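Local structure of beta-glucoside phosphorylase BglX (Unidentified, 5VQE) at residues Y145-D150 with R174-Y179; V110-G115 with T160-Y165. The protein probably cleaves beta-glucosides with phosphate as a family 3 glycoside phosphorylase, and here holds a 2-fluoro-glucose in its pocket. One frame throughout, in Å; residues are numbered along the deposited sequence.

Contact 1 (Y145-D150 with R174-Y179). With G2F (2-deoxy-2-fluoro-alpha-D-glucopyranose), chain B.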
loop_
_atom_site.group_PDB
_atom_site.type_symbol
_atom_site.label_atom_id
_atom_site.label_comp_id
_atom_site.label_asym_id
_atom_site.label_seq_id
_atom_site.Cartn_x
_atom_site.Cartn_y
_atom_site.Cartn_z
ATOM N N TYR A 145 5.850 -1.770 -5.654
ATOM C CA TYR A 145 6.159 -2.028 -4.254
ATOM C C TYR A 145 4.962 -2.693 -3.580
ATOM O O TYR A 145 4.437 -2.182 -2.589
ATOM C CB TYR A 145 6.516 -0.724 -3.535
ATOM C CG TYR A 145 7.879 -0.136 -3.819
ATOM C CD1 TYR A 145 8.969 -0.936 -4.145
ATOM C CD2 TYR A 145 8.085 1.236 -3.706
ATOM C CE1 TYR A 145 10.218 -0.383 -4.364
ATOM C CE2 TYR A 145 9.329 1.792 -3.918
ATOM C CZ TYR A 145 10.391 0.986 -4.242
ATOM O OH TYR A 145 11.626 1.568 -4.450
ATOM N N GLU A 146 4.496 -3.797 -4.147
ATOM C CA GLU A 146 3.322 -4.514 -3.672
ATOM C C GLU A 146 3.481 -5.973 -4.077
ATOM O O GLU A 146 4.211 -6.277 -5.024
ATOM C CB GLU A 146 2.035 -3.945 -4.277
ATOM C CG GLU A 146 1.960 -2.427 -4.422
ATOM C CD GLU A 146 1.676 -1.683 -3.132
ATOM O OE1 GLU A 146 1.160 -2.293 -2.167
ATOM O OE2 GLU A 146 1.964 -0.462 -3.092
ATOM N N PRO A 147 2.768 -6.897 -3.418
ATOM C CA PRO A 147 1.661 -6.757 -2.472
ATOM C C PRO A 147 2.034 -6.690 -1.001
ATOM O O PRO A 147 3.061 -7.185 -0.544
ATOM C CB PRO A 147 0.849 -8.023 -2.724
ATOM C CG PRO A 147 1.907 -9.044 -2.981
ATOM C CD PRO A 147 2.983 -8.314 -3.772
ATOM N N ILE A 148 1.134 -6.059 -0.265
ATOM C CA ILE A 148 1.202 -5.996 1.187
ATOM C C ILE A 148 0.696 -7.314 1.750
ATOM O O ILE A 148 -0.456 -7.699 1.516
ATOM C CB ILE A 148 0.379 -4.815 1.715
ATOM C CG1 ILE A 148 1.065 -3.506 1.308
ATOM C CG2 ILE A 148 0.213 -4.883 3.239
ATOM C CD1 ILE A 148 0.224 -2.285 1.510
ATOM N N ILE A 149 1.558 -8.006 2.491
ATOM C CA ILE A 149 1.188 -9.270 3.113
ATOM C C ILE A 149 1.275 -9.128 4.625
ATOM O O ILE A 149 1.479 -10.111 5.344
ATOM C CB ILE A 149 2.056 -10.432 2.593
ATOM C CG1 ILE A 149 3.548 -10.142 2.789
ATOM C CG2 ILE A 149 1.725 -10.701 1.134
ATOM C CD1 ILE A 149 4.436 -11.347 2.492
ATOM N N ASP A 150 1.102 -7.904 5.120
ATOM C CA ASP A 150 0.835 -7.706 6.536
ATOM C C ASP A 150 -0.500 -8.335 6.905
ATOM O O ASP A 150 -1.401 -8.468 6.074
ATOM C CB ASP A 150 0.794 -6.221 6.885
ATOM C CG ASP A 150 2.090 -5.508 6.572
ATOM O OD1 ASP A 150 3.159 -6.130 6.726
ATOM O OD2 ASP A 150 2.026 -4.315 6.194
ATOM N N ARG A 174 -3.567 -16.426 -0.583
ATOM C CA ARG A 174 -4.293 -16.583 -1.847
ATOM C C ARG A 174 -4.281 -15.288 -2.646
ATOM O O ARG A 174 -3.981 -15.277 -3.847
ATOM C CB ARG A 174 -5.751 -16.988 -1.599
ATOM C CG ARG A 174 -5.983 -18.337 -0.990
ATOM C CD ARG A 174 -7.426 -18.797 -1.230
ATOM N NE ARG A 174 -8.448 -18.033 -0.509
ATOM C CZ ARG A 174 -8.761 -18.213 0.774
ATOM N NH1 ARG A 174 -8.108 -19.112 1.513
ATOM N NH2 ARG A 174 -9.722 -17.483 1.328
ATOM N N MET A 175 -4.640 -14.188 -1.992
ATOM C CA MET A 175 -4.816 -12.919 -2.683
ATOM C C MET A 175 -3.482 -12.367 -3.165
ATOM O O MET A 175 -3.377 -11.866 -4.291
ATOM C CB MET A 175 -5.510 -11.926 -1.751
ATOM C CG MET A 175 -6.922 -12.331 -1.348
ATOM S SD MET A 175 -8.068 -12.031 -2.698
ATOM C CE MET A 175 -9.573 -12.837 -2.113
ATOM N N ALA A 176 -2.454 -12.443 -2.325
ATOM C CA ALA A 176 -1.153 -11.900 -2.702
ATOM C C ALA A 176 -0.537 -12.680 -3.859
ATOM O O ALA A 176 0.075 -12.091 -4.755
ATOM C CB ALA A 176 -0.218 -11.904 -1.497
ATOM N N LYS A 177 -0.671 -14.008 -3.858
ATOM C CA LYS A 177 -0.163 -14.785 -4.986
ATOM C C LYS A 177 -0.867 -14.397 -6.279
ATOM O O LYS A 177 -0.237 -14.315 -7.344
ATOM C CB LYS A 177 -0.348 -16.279 -4.732
ATOM C CG LYS A 177 0.592 -16.903 -3.717
ATOM C CD LYS A 177 0.329 -18.412 -3.700
ATOM C CE LYS A 177 1.174 -19.167 -2.708
ATOM N NZ LYS A 177 0.787 -20.617 -2.700
ATOM N N ALA A 178 -2.180 -14.177 -6.204
ATOM C CA ALA A 178 -2.952 -13.766 -7.371
ATOM C C ALA A 178 -2.560 -12.371 -7.845
ATOM O O ALA A 178 -2.440 -12.134 -9.055
ATOM C CB ALA A 178 -4.442 -13.816 -7.055
ATOM N N TYR A 179 -2.384 -11.426 -6.917
ATOM C CA TYR A 179 -1.893 -10.108 -7.299
ATOM C C TYR A 179 -0.592 -10.246 -8.076
ATOM O O TYR A 179 -0.415 -9.642 -9.143
ATOM C CB TYR A 179 -1.702 -9.226 -6.057
ATOM C CG TYR A 179 -1.121 -7.847 -6.350
ATOM C CD1 TYR A 179 0.249 -7.672 -6.504
ATOM C CD2 TYR A 179 -1.940 -6.726 -6.469
ATOM C CE1 TYR A 179 0.794 -6.424 -6.771
ATOM C CE2 TYR A 179 -1.397 -5.463 -6.742
ATOM C CZ TYR A 179 -0.029 -5.326 -6.892
ATOM O OH TYR A 179 0.541 -4.100 -7.162
HETATM C C1 G2F B . 7.800 2.890 3.065
HETATM C C2 G2F B . 6.359 2.293 3.169
HETATM C C3 G2F B . 6.148 1.335 1.960
HETATM C C4 G2F B . 6.430 2.125 0.644
HETATM C C5 G2F B . 7.892 2.684 0.714
HETATM C C6 G2F B . 8.219 3.561 -0.560
HETATM O O3 G2F B . 4.789 0.989 1.923
HETATM O O4 G2F B . 6.398 1.203 -0.412
HETATM O O5 G2F B . 7.986 3.546 1.835
HETATM O O6 G2F B . 7.210 4.520 -0.707
HETATM F F2 G2F B . 6.231 1.587 4.314
#

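Contact 2 (V110-G115 with T160-Y165)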
loop_
_atom_site.group_PDB
_atom_site.type_symbol
_atom_site.label_atom_id
_atom_site.label_comp_id
_atom_site.label_asym_id
_atom_site.label_seq_id
_atom_site.Cartn_x
_atom_site.Cartn_y
_atom_site.Cartn_z
ATOM N N VAL A 110 -9.134 0.971 -8.643
ATOM C CA VAL A 110 -9.944 -0.243 -8.625
ATOM C C VAL A 110 -10.574 -0.416 -7.249
ATOM O O VAL A 110 -11.791 -0.278 -7.084
ATOM C CB VAL A 110 -9.103 -1.476 -8.998
ATOM C CG1 VAL A 110 -9.935 -2.759 -8.894
ATOM C CG2 VAL A 110 -8.525 -1.320 -10.405
ATOM N N ALA A 111 -9.749 -0.728 -6.252
ATOM C CA ALA A 111 -10.232 -0.986 -4.904
ATOM C C ALA A 111 -9.043 -1.044 -3.962
ATOM O O ALA A 111 -7.908 -1.296 -4.380
ATOM C CB ALA A 111 -11.025 -2.294 -4.827
ATOM N N SER A 112 -9.314 -0.802 -2.679
ATOM C CA SER A 112 -8.336 -1.151 -1.661
ATOM C C SER A 112 -8.134 -2.665 -1.670
ATOM O O SER A 112 -9.013 -3.415 -2.104
ATOM C CB SER A 112 -8.801 -0.691 -0.278
ATOM O OG SER A 112 -9.970 -1.399 0.125
ATOM N N PRO A 113 -6.979 -3.142 -1.196
ATOM C CA PRO A 113 -6.799 -4.599 -1.088
ATOM C C PRO A 113 -7.848 -5.272 -0.222
ATOM O O PRO A 113 -8.269 -6.400 -0.523
ATOM C CB PRO A 113 -5.391 -4.725 -0.492
ATOM C CG PRO A 113 -4.682 -3.507 -0.985
ATOM C CD PRO A 113 -5.717 -2.413 -0.976
ATOM N N MET A 114 -8.295 -4.615 0.849
ATOM C CA MET A 114 -9.268 -5.260 1.716
ATOM C C MET A 114 -10.607 -5.403 1.013
ATOM O O MET A 114 -11.296 -6.413 1.189
ATOM C CB MET A 114 -9.431 -4.489 3.025
ATOM C CG MET A 114 -10.357 -5.204 3.985
ATOM S SD MET A 114 -10.537 -4.391 5.562
ATOM C CE MET A 114 -8.968 -4.834 6.330
ATOM N N GLY A 115 -10.983 -4.415 0.199
ATOM C CA GLY A 115 -12.180 -4.562 -0.614
ATOM C C GLY A 115 -12.086 -5.757 -1.541
ATOM O O GLY A 115 -13.031 -6.534 -1.673
ATOM N N THR A 160 -2.016 -0.309 8.528
ATOM C CA THR A 160 -2.378 -1.564 7.884
ATOM C C THR A 160 -3.799 -1.441 7.340
ATOM O O THR A 160 -4.002 -0.849 6.276
ATOM C CB THR A 160 -2.230 -2.721 8.872
ATOM O OG1 THR A 160 -2.842 -2.376 10.123
ATOM C CG2 THR A 160 -0.744 -3.016 9.106
ATOM N N ASN A 161 -4.790 -1.952 8.065
ATOM C CA ASN A 161 -6.203 -1.626 7.805
ATOM C C ASN A 161 -6.537 -2.024 6.369
ATOM O O ASN A 161 -6.203 -3.147 5.954
ATOM C CB ASN A 161 -6.409 -0.153 8.140
ATOM C CG ASN A 161 -7.860 0.192 8.381
ATOM O OD1 ASN A 161 -8.544 0.744 7.508
ATOM N ND2 ASN A 161 -8.347 -0.134 9.575
ATOM N N VAL A 162 -7.153 -1.150 5.570
ATOM C CA VAL A 162 -7.601 -1.540 4.239
ATOM C C VAL A 162 -6.461 -1.787 3.266
ATOM O O VAL A 162 -6.715 -2.259 2.159
ATOM C CB VAL A 162 -8.547 -0.485 3.624
ATOM C CG1 VAL A 162 -9.820 -0.376 4.442
ATOM C CG2 VAL A 162 -7.866 0.866 3.486
ATOM N N ARG A 163 -5.215 -1.475 3.632
ATOM C CA ARG A 163 -4.091 -1.798 2.761
ATOM C C ARG A 163 -3.779 -3.287 2.752
ATOM O O ARG A 163 -3.004 -3.737 1.897
ATOM C CB ARG A 163 -2.845 -1.015 3.182
ATOM C CG ARG A 163 -2.975 0.503 3.038
ATOM C CD ARG A 163 -1.752 1.201 3.609
ATOM N NE ARG A 163 -0.595 1.134 2.723
ATOM C CZ ARG A 163 0.665 1.257 3.128
ATOM N NH1 ARG A 163 0.942 1.440 4.417
ATOM N NH2 ARG A 163 1.653 1.181 2.249
ATOM N N THR A 164 -4.352 -4.051 3.676
ATOM C CA THR A 164 -4.142 -5.485 3.771
ATOM C C THR A 164 -5.314 -6.237 3.152
ATOM O O THR A 164 -6.379 -5.679 2.876
ATOM C CB THR A 164 -3.980 -5.935 5.230
ATOM O OG1 THR A 164 -5.262 -5.959 5.871
ATOM C CG2 THR A 164 -3.043 -5.025 6.007
ATOM N N TYR A 165 -5.102 -7.536 2.953
ATOM C CA TYR A 165 -6.160 -8.465 2.598
ATOM C C TYR A 165 -6.868 -9.020 3.830
ATOM O O TYR A 165 -7.478 -10.094 3.765
ATOM C CB TYR A 165 -5.599 -9.607 1.740
ATOM C CG TYR A 165 -5.041 -9.136 0.420
ATOM C CD1 TYR A 165 -5.863 -8.547 -0.532
ATOM C CD2 TYR A 165 -3.692 -9.270 0.126
ATOM C CE1 TYR A 165 -5.357 -8.101 -1.737
ATOM C CE2 TYR A 165 -3.179 -8.827 -1.084
ATOM C CZ TYR A 165 -4.016 -8.242 -2.004
ATOM O OH TYR A 165 -3.508 -7.795 -3.198
#

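Contact 1 (Y145-D150 with R174-Y179)
Pro147 and Ile149 meet one face of helix 169-184 mainly through carbon contacts. Pro147 CG lies 3.9 Å from Ala176 CB. Ile149 turns its CG2 branch onto the same methyl, and at 3.5 Å from Ala176 CB this is the tightest carbon pair here. The small side chain of Ala176 is consistent with this close approach.

Tyr179 packs against another part of Pro147. Its CG stands anti to the backbone N (chi1 177°), which carries the ring out from the helix and over the loop. Pro147 CB is 3.8 Å from Tyr179 CD1. Farther along the ring, Glu146 CB comes within 3.3 Å of Tyr179 OH. The peptide bond between Glu146 and Pro147 is cis, and both side chains lie against this one ring.

No hydrogen bond joins the two segments. The hydroxyl of Tyr179 is instead hydrogen-bonded to Leu93 O and Thr144 OG1. A phenylalanine here would probably leave these two oxygens without their mate and let the ring sit less firmly against Pro147. The Glu146 chain bends at chi2 (-77°) and leads its carboxylate away from the helix. Glu146 OE2 lies 3.1 Å from Tyr145 O. Both are acceptors, and Lys193 NZ serves both, by a salt bridge to Glu146 OE2 and a hydrogen bond to Tyr145 O.

Tyr145 touches the sugar, with CB 3.7 Å from G2F O4. Lys193 and His194 are hydrogen-bonded to the sugar.

Backbone bonds tie Tyr145 to Cys91, Glu146 to Thr191, and Pro147 and Ile149 to Lys193. The segment follows strand 143-144 and runs between strands 88-91 and 191-195 in the barrel wall. Helix 169-184 packs outside it, between helices 122-138 and 216-232.

Contact 2 (V110-G115 with T160-Y165)
Pro113 and Met114, at the start of helix 113-119, press against the backbone carbonyls of residues 161-164. Met114 N donates to Val162 O at 3.1 Å, with an angle of 153° at the hydrogen. Pro113 packs beside this bond: its CG is 3.3 Å from Arg163 O. Pro113 CB also lies over the Tyr165 ring in an off-centre CH-pi contact, 4.1 Å from the centroid.

Met114 runs extended from the backbone and bends only at chi3 (-76°). The bend brings CE to 3.3 Å from Asn161 O. That carbonyl is already gripped by Thr164 N and by Thr164 OG1, which donates to it at 3.0 Å, nearly in line with the C=O bond.

Ser112 caps the helix. Its OG accepts from Gly115 N at 3.2 Å and is also bonded to Tyr530 O, while Ser112 CB is 3.6 Å from Val162 O.

The side of Arg163 is looser. Its carbonyl touches Pro113, but its CB points away from the helix start and the residue is partly exposed. Glu94 forms a salt bridge with NE, and Ile159 O bonds to NH1. NH2 is hydrogen-bonded to O3 of the sugar.

An N-capped helix start thus backs a short 3-10 turn that presents a pocket arginine, in a loop of the TIM-barrel domain of glycoside hydrolase family 3.

Overall arrangement
Contacts 1 and 2 have centres about 10 Å apart and touch directly. Their segments alternate along the chain, and 145-150 and 160-165 belong to one long loop after strand 143-144. Ile148 CB lies 3.6 Å from Arg163 O, and Asp150 O lies 3.7 Å from Thr164 CB. On the helix side, Met175 CB is 3.6 Å from Tyr165 CG, and Tyr179 CB is 3.7 Å from Tyr165 OH. Tyr165 therefore packs against helix 169-184 as well as the helix start at Pro113. Each contact supplies one residue to the sugar pocket: Tyr145 from contact 1 and Arg163 from contact 2. Glu94 touches both, beside Glu146 and Ile148 and paired with Arg163.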